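Local coordinates for protein transcription termination factor NusA (Planctomyces limnophilus, PDB 4MTN) that probably binds nascent RNA and the core RNA polymerase and takes part in both transcription termination and antitermination, at residues A201-Y206 / V299-K304; N260-S265 / S289-K294. One frame throughout, in Å; residues are numbered along the deposited sequence.

Contact 1 of 2, residues A201-Y206 / V299-K304; sequences AREAGY and VRLASK
Ala-201 and Glu-203 turn the same side of strand 195-203 toward helix 297-306, while Arg-202 between them points the other way, its guanidinium held by Glu-243 and the backbone carbonyls of Arg-173 and His-175. Strand residues 201-203 and helix residues 299-304 run roughly antiparallel, at 143°. Alanine suits the close end of the contact: its methyl sits against the helix, near the carbonyl O of Leu-301, with Ala-201 CB 3.6 Å from CB of Lys-304. Leu-301 reaches back with one branch. Its CD2 comes within 4.2 Å of Ala-201 CB and 3.8 Å of Glu-203 CG, giving the methylene part of the glutamate an apolar support. Glu-203 then runs on in an extended chain, CG set anti to its own carbonyl carbon (chi1 -72°), and its OE2 forms a salt bridge of 2.7 Å with NH1 of Arg-300. The arginine meets it crosswise after a bend at chi3; the two charged planes are 24° apart, but OE2 approaches the guanidinium obliquely, at NH1. OE1 has a weak hydrogen bond to Gln-297. A glutamine in place of Glu-203 would probably leave the Arg-300 guanidinium without its neutralising charge and freer to swing into solvent. The contact thus grades from small apolar groups to an ion pair between residues with exposed surface, where solvent is likely to weaken the attraction.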
ATOM      1  N   ALA A 201       3.647  -8.079   7.675  1.00 40.96           N
ATOM      2  CA  ALA A 201       2.672  -8.743   6.817  1.00 38.43           C
ATOM      3  C   ALA A 201       1.308  -8.747   7.496  1.00 39.48           C
ATOM      4  O   ALA A 201       1.160  -9.284   8.593  1.00 49.36           O
ATOM      5  CB  ALA A 201       3.117 -10.155   6.504  1.00 40.18           C
ATOM      6  N   ARG A 202       0.309  -8.157   6.847  1.00 37.10           N
ATOM      7  CA  ARG A 202      -0.980  -7.957   7.499  1.00 38.24           C
ATOM      8  C   ARG A 202      -2.192  -8.437   6.704  1.00 42.53           C
ATOM      9  O   ARG A 202      -2.290  -8.218   5.496  1.00 45.73           O
ATOM     10  CB  ARG A 202      -1.167  -6.474   7.831  1.00 34.78           C
ATOM     11  CG  ARG A 202      -2.468  -6.178   8.556  1.00 34.54           C
ATOM     12  CD  ARG A 202      -2.651  -4.699   8.839  1.00 36.49           C
ATOM     13  NE  ARG A 202      -3.732  -4.481   9.795  1.00 36.21           N
ATOM     14  CZ  ARG A 202      -4.286  -3.299  10.046  1.00 40.19           C
ATOM     15  NH1 ARG A 202      -3.865  -2.216   9.405  1.00 42.31           N
ATOM     16  NH2 ARG A 202      -5.266  -3.204  10.934  1.00 38.66           N
ATOM     17  N   GLU A 203      -3.106  -9.106   7.401  1.00 44.41           N
ATOM     18  CA  GLU A 203      -4.477  -9.259   6.935  1.00 45.04           C
ATOM     19  C   GLU A 203      -5.376  -8.501   7.905  1.00 42.22           C
ATOM     20  O   GLU A 203      -5.577  -8.934   9.040  1.00 40.70           O
ATOM     21  CB  GLU A 203      -4.878 -10.730   6.845  1.00 54.29           C
ATOM     22  CG  GLU A 203      -4.211 -11.477   5.704  1.00 67.65           C
ATOM     23  CD  GLU A 203      -4.816 -12.846   5.471  1.00 79.46           C
ATOM     24  OE1 GLU A 203      -5.877 -13.139   6.064  1.00 82.00           O
ATOM     25  OE2 GLU A 203      -4.231 -13.628   4.694  1.00 83.51           O
ATOM     26  N   ALA A 204      -5.917  -7.377   7.444  1.00 39.51           N
ATOM     27  CA  ALA A 204      -6.572  -6.407   8.318  1.00 40.27           C
ATOM     28  C   ALA A 204      -7.752  -6.985   9.091  1.00 47.08           C
ATOM     29  O   ALA A 204      -8.668  -7.568   8.513  1.00 48.15           O
ATOM     30  CB  ALA A 204      -7.025  -5.203   7.508  1.00 40.98           C
ATOM     31  N   GLY A 205      -7.719  -6.807  10.409  1.00 50.89           N
ATOM     32  CA  GLY A 205      -8.787  -7.267  11.276  1.00 46.91           C
ATOM     33  C   GLY A 205      -8.640  -8.716  11.691  1.00 42.92           C
ATOM     34  O   GLY A 205      -9.472  -9.241  12.431  1.00 43.28           O
ATOM     35  N   TYR A 206      -7.581  -9.367  11.220  1.00 42.17           N
ATOM     36  CA  TYR A 206      -7.390 -10.785  11.499  1.00 43.44           C
ATOM     37  C   TYR A 206      -6.018 -11.105  12.093  1.00 41.03           C
ATOM     38  O   TYR A 206      -5.917 -11.453  13.268  1.00 42.23           O
ATOM     39  CB  TYR A 206      -7.614 -11.598  10.224  1.00 45.99           C
ATOM     40  CG  TYR A 206      -9.048 -11.568   9.743  1.00 52.31           C
ATOM     41  CD1 TYR A 206      -9.466 -10.642   8.796  1.00 51.29           C
ATOM     42  CD2 TYR A 206      -9.984 -12.462  10.244  1.00 44.12           C
ATOM     43  CE1 TYR A 206     -10.779 -10.611   8.358  1.00 49.92           C
ATOM     44  CE2 TYR A 206     -11.297 -12.438   9.812  1.00 49.15           C
ATOM     45  CZ  TYR A 206     -11.689 -11.512   8.871  1.00 52.44           C
ATOM     46  OH  TYR A 206     -12.996 -11.491   8.443  1.00 61.44           O
ATOM     47  N   VAL A 299       0.971 -19.410   6.005  1.00 53.03           N
ATOM     48  CA  VAL A 299       1.973 -19.381   4.940  1.00 57.33           C
ATOM     49  C   VAL A 299       1.881 -18.095   4.122  1.00 56.08           C
ATOM     50  O   VAL A 299       2.899 -17.497   3.766  1.00 55.64           O
ATOM     51  CB  VAL A 299       1.823 -20.590   3.994  1.00 62.87           C
ATOM     52  CG1 VAL A 299       2.766 -20.466   2.808  1.00 63.99           C
ATOM     53  CG2 VAL A 299       2.084 -21.881   4.740  1.00 72.22           C
ATOM     54  N   ARG A 300       0.650 -17.677   3.840  1.00 52.49           N
ATOM     55  CA  ARG A 300       0.383 -16.462   3.078  1.00 55.05           C
ATOM     56  C   ARG A 300       1.055 -15.248   3.713  1.00 54.45           C
ATOM     57  O   ARG A 300       1.703 -14.457   3.028  1.00 56.13           O
ATOM     58  CB  ARG A 300      -1.126 -16.231   2.972  1.00 61.26           C
ATOM     59  CG  ARG A 300      -1.550 -15.227   1.917  1.00 68.46           C
ATOM     60  CD  ARG A 300      -3.045 -14.976   2.006  1.00 77.13           C
ATOM     61  NE  ARG A 300      -3.778 -16.210   2.272  1.00 86.42           N
ATOM     62  CZ  ARG A 300      -5.016 -16.256   2.754  1.00 94.43           C
ATOM     63  NH1 ARG A 300      -5.665 -15.133   3.028  1.00 97.24           N
ATOM     64  NH2 ARG A 300      -5.604 -17.425   2.967  1.00 98.46           N
ATOM     65  N   LEU A 301       0.900 -15.113   5.027  1.00 52.67           N
ATOM     66  CA  LEU A 301       1.526 -14.021   5.763  1.00 52.56           C
ATOM     67  C   LEU A 301       3.036 -14.214   5.855  1.00 43.38           C
ATOM     68  O   LEU A 301       3.799 -13.251   5.786  1.00 48.89           O
ATOM     69  CB  LEU A 301       0.925 -13.904   7.166  1.00 52.09           C
ATOM     70  CG  LEU A 301      -0.514 -13.392   7.240  1.00 50.77           C
ATOM     71  CD1 LEU A 301      -1.018 -13.404   8.674  1.00 43.91           C
ATOM     72  CD2 LEU A 301      -0.613 -11.995   6.645  1.00 49.94           C
ATOM     73  N   ALA A 302       3.461 -15.463   6.009  1.00 44.06           N
ATOM     74  CA  ALA A 302       4.880 -15.786   6.092  1.00 44.31           C
ATOM     75  C   ALA A 302       5.588 -15.468   4.779  1.00 58.87           C
ATOM     76  O   ALA A 302       6.774 -15.142   4.765  1.00 61.50           O
ATOM     77  CB  ALA A 302       5.071 -17.246   6.457  1.00 45.32           C
ATOM     78  N   SER A 303       4.848 -15.565   3.679  1.00 56.39           N
ATOM     79  CA  SER A 303       5.389 -15.256   2.360  1.00 52.94           C
ATOM     80  C   SER A 303       5.624 -13.757   2.201  1.00 49.16           C
ATOM     81  O   SER A 303       6.683 -13.337   1.732  1.00 50.13           O
ATOM     82  CB  SER A 303       4.451 -15.764   1.265  1.00 53.82           C
ATOM     83  OG  SER A 303       4.339 -17.175   1.307  1.00 58.23           O
ATOM     84  N   LYS A 304       4.635 -12.958   2.592  1.00 47.99           N
ATOM     85  CA  LYS A 304       4.761 -11.504   2.557  1.00 51.76           C
ATOM     86  C   LYS A 304       5.910 -11.025   3.437  1.00 54.28           C
ATOM     87  O   LYS A 304       6.676 -10.142   3.051  1.00 57.52           O
ATOM     88  CB  LYS A 304       3.464 -10.831   3.012  1.00 55.49           C
ATOM     89  CG  LYS A 304       2.354 -10.784   1.981  1.00 61.45           C
ATOM     90  CD  LYS A 304       1.422  -9.612   2.269  1.00 66.21           C
ATOM     91  CE  LYS A 304       0.090  -9.754   1.555  1.00 72.10           C
ATOM     92  NZ  LYS A 304      -0.765 -10.796   2.189  1.00 77.87           N
TER

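Contact 2 of 2, residues N260-S265 / S289-K294; sequences NAMQPS and SLAIGK
Met-262, present as selenomethionine, reaches Ala-291 with the end of its side chain, just after helix 254-261 has ended. Successive bends at chi2 and chi3 (both -60°) curl the chain so that its terminal methyl, CE, lies 3.6 Å from CB of Ala-291. The same methyl is 3.6 Å from the carbonyl O of Ala-291, which accepts a hydrogen bond from Asn-298. A long flexible side chain suits this buried place, because it also touches Val-299 and Ala-302 on the next helix and Ile-310 and Val-312 on strand 309-313. The surface it meets belongs to the second KH domain of NusA: helix 285-292 leads into the Gly-Lys-Arg-Gly sequence that starts at Gly-293, the GXXG loop by which KH domains typically contact nucleic acid. Farther along, the chain turns through a cis peptide bond into Pro-264. The proline and Leu-290 side chains cross at about a right angle, and CD2 of Leu-290 approaches ring atom CD of Pro-264 at 3.7 Å, an apolar contact near the surface that fits a rigid ring and a branched side chain. The same CD2 comes within 3.4 Å of the backbone N of Ser-265. Serine is compact enough to lie close over the helix backbone, its CB 3.6 Å from CA of Ala-291. Its OG turns back toward the carbonyl O of Met-262, where the model puts it too close for the hydrogen bond to be more than doubtful.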
ATOM      1  N   ASN A 260      11.181 -18.931  11.488  1.00 51.32           N
ATOM      2  CA  ASN A 260      10.625 -17.978  12.441  1.00 53.69           C
ATOM      3  C   ASN A 260       9.259 -17.463  12.002  1.00 56.27           C
ATOM      4  O   ASN A 260       8.359 -17.279  12.822  1.00 57.85           O
ATOM      5  CB  ASN A 260      11.581 -16.799  12.638  1.00 55.66           C
ATOM      6  CG  ASN A 260      12.828 -17.180  13.411  1.00 59.14           C
ATOM      7  OD1 ASN A 260      13.045 -18.350  13.725  1.00 62.28           O
ATOM      8  ND2 ASN A 260      13.656 -16.190  13.719  1.00 57.59           N
ATOM      9  N   ALA A 261       9.114 -17.229  10.701  1.00 55.70           N
ATOM     10  CA  ALA A 261       7.867 -16.716  10.147  1.00 52.10           C
ATOM     11  C   ALA A 261       6.822 -17.822  10.016  1.00 51.49           C
ATOM     12  O   ALA A 261       5.626 -17.549   9.919  1.00 46.67           O
ATOM     13  CB  ALA A 261       8.121 -16.062   8.795  1.00 52.51           C
HETATM   14  N   MSE A 262       7.281 -19.070  10.023  1.00 54.18           N
HETATM   15  CA  MSE A 262       6.391 -20.217   9.876  1.00 55.69           C
HETATM   16  C   MSE A 262       5.809 -20.669  11.212  1.00 60.25           C
HETATM   17  O   MSE A 262       5.041 -21.631  11.265  1.00 62.64           O
HETATM   18  CB  MSE A 262       7.127 -21.380   9.208  1.00 56.28           C
HETATM   19  CG  MSE A 262       7.352 -21.197   7.717  1.00 58.17           C
HETATM   20 SE   MSE A 262       5.685 -21.008   6.724  1.00 80.93          SE
HETATM   21  CE  MSE A 262       4.870 -22.720   7.177  1.00 72.59           C
ATOM     22  N   GLN A 263       6.183 -19.980  12.286  1.00 60.68           N
ATOM     23  CA  GLN A 263       5.640 -20.262  13.611  1.00 64.21           C
ATOM     24  C   GLN A 263       4.122 -20.086  13.608  1.00 69.27           C
ATOM     25  O   GLN A 263       3.596 -19.285  12.835  1.00 70.50           O
ATOM     26  CB  GLN A 263       6.286 -19.352  14.660  1.00 64.56           C
ATOM     27  CG  GLN A 263       7.751 -19.660  14.940  1.00 65.61           C
ATOM     28  CD  GLN A 263       7.947 -20.989  15.647  1.00 67.26           C
ATOM     29  OE1 GLN A 263       7.057 -21.470  16.349  1.00 68.57           O
ATOM     30  NE2 GLN A 263       9.119 -21.588  15.466  1.00 66.60           N
ATOM     31  N   PRO A 264       3.406 -20.824  14.476  1.00 73.17           N
ATOM     32  CA  PRO A 264       3.852 -21.780  15.502  1.00 74.58           C
ATOM     33  C   PRO A 264       4.434 -23.088  14.963  1.00 76.53           C
ATOM     34  O   PRO A 264       5.108 -23.797  15.711  1.00 83.27           O
ATOM     35  CB  PRO A 264       2.567 -22.068  16.294  1.00 75.39           C
ATOM     36  CG  PRO A 264       1.609 -20.984  15.916  1.00 74.68           C
ATOM     37  CD  PRO A 264       1.946 -20.645  14.507  1.00 72.91           C
ATOM     38  N   SER A 265       4.174 -23.407  13.699  1.00 74.28           N
ATOM     39  CA  SER A 265       4.602 -24.683  13.130  1.00 74.68           C
ATOM     40  C   SER A 265       6.121 -24.842  13.127  1.00 75.06           C
ATOM     41  O   SER A 265       6.860 -23.864  13.018  1.00 76.00           O
ATOM     42  CB  SER A 265       4.066 -24.837  11.705  1.00 71.10           C
ATOM     43  OG  SER A 265       4.673 -23.907  10.827  1.00 66.62           O
ATOM     44  N   SER A 289      -1.050 -29.071   8.807  1.00 82.13           N
ATOM     45  CA  SER A 289      -2.254 -28.250   8.900  1.00 80.27           C
ATOM     46  C   SER A 289      -1.975 -26.916   9.584  1.00 75.98           C
ATOM     47  O   SER A 289      -2.513 -25.881   9.192  1.00 71.32           O
ATOM     48  CB  SER A 289      -3.356 -29.000   9.652  1.00 83.09           C
ATOM     49  OG  SER A 289      -4.503 -28.184   9.826  1.00 82.67           O
ATOM     50  N   LEU A 290      -1.131 -26.949  10.608  1.00 77.78           N
ATOM     51  CA  LEU A 290      -0.799 -25.748  11.362  1.00 75.23           C
ATOM     52  C   LEU A 290       0.070 -24.814  10.524  1.00 76.37           C
ATOM     53  O   LEU A 290      -0.040 -23.590  10.623  1.00 74.27           O
ATOM     54  CB  LEU A 290      -0.091 -26.120  12.668  1.00 76.22           C
ATOM     55  CG  LEU A 290      -0.185 -25.147  13.845  1.00 75.53           C
ATOM     56  CD1 LEU A 290      -0.001 -25.894  15.158  1.00 79.72           C
ATOM     57  CD2 LEU A 290       0.845 -24.037  13.723  1.00 73.08           C
ATOM     58  N   ALA A 291       0.929 -25.402   9.698  1.00 75.80           N
ATOM     59  CA  ALA A 291       1.821 -24.636   8.835  1.00 71.98           C
ATOM     60  C   ALA A 291       1.029 -23.801   7.837  1.00 76.36           C
ATOM     61  O   ALA A 291       1.304 -22.616   7.655  1.00 77.20           O
ATOM     62  CB  ALA A 291       2.784 -25.565   8.106  1.00 70.00           C
ATOM     63  N   ILE A 292       0.039 -24.423   7.205  1.00 79.17           N
ATOM     64  CA  ILE A 292      -0.787 -23.757   6.205  1.00 77.65           C
ATOM     65  C   ILE A 292      -1.660 -22.663   6.816  1.00 77.56           C
ATOM     66  O   ILE A 292      -1.653 -21.522   6.355  1.00 73.34           O
ATOM     67  CB  ILE A 292      -1.699 -24.763   5.473  1.00 81.67           C
ATOM     68  CG1 ILE A 292      -0.858 -25.821   4.752  1.00 83.91           C
ATOM     69  CG2 ILE A 292      -2.611 -24.044   4.494  1.00 80.72           C
ATOM     70  CD1 ILE A 292       0.113 -25.248   3.745  1.00 82.15           C
ATOM     71  N   GLY A 293      -2.399 -23.015   7.863  1.00 83.47           N
ATOM     72  CA  GLY A 293      -3.337 -22.096   8.480  1.00 89.43           C
ATOM     73  C   GLY A 293      -4.763 -22.462   8.121  1.00 96.55           C
ATOM     74  O   GLY A 293      -4.988 -23.380   7.332  1.00 99.13           O
ATOM     75  N   LYS A 294      -5.721 -21.748   8.705  1.00100.73           N
ATOM     76  CA  LYS A 294      -7.140 -22.019   8.483  1.00101.94           C
ATOM     77  C   LYS A 294      -7.502 -21.976   7.001  1.00107.31           C
ATOM     78  O   LYS A 294      -7.804 -23.004   6.395  1.00115.87           O
ATOM     79  CB  LYS A 294      -7.998 -21.017   9.258  1.00 98.79           C
TER

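Both contacts join the first KH domain to the second, and their centres lie 12 Å apart. Contact 1 sets an outermost strand of the first domain's sheet against helix 297-306; contact 2 sets the chain leaving helix 254-261 against helix 285-292, the helix on the other side of the GXXG loop. The two meet where Val-299 of helix 297-306 packs on Met-262 and Ala-291. Contact 2 is the more buried and is held by apolar packing. Contact 1 is partly buried, and there a charged pair toward solvent supplements the apolar contacts of Ala-201 and Leu-301.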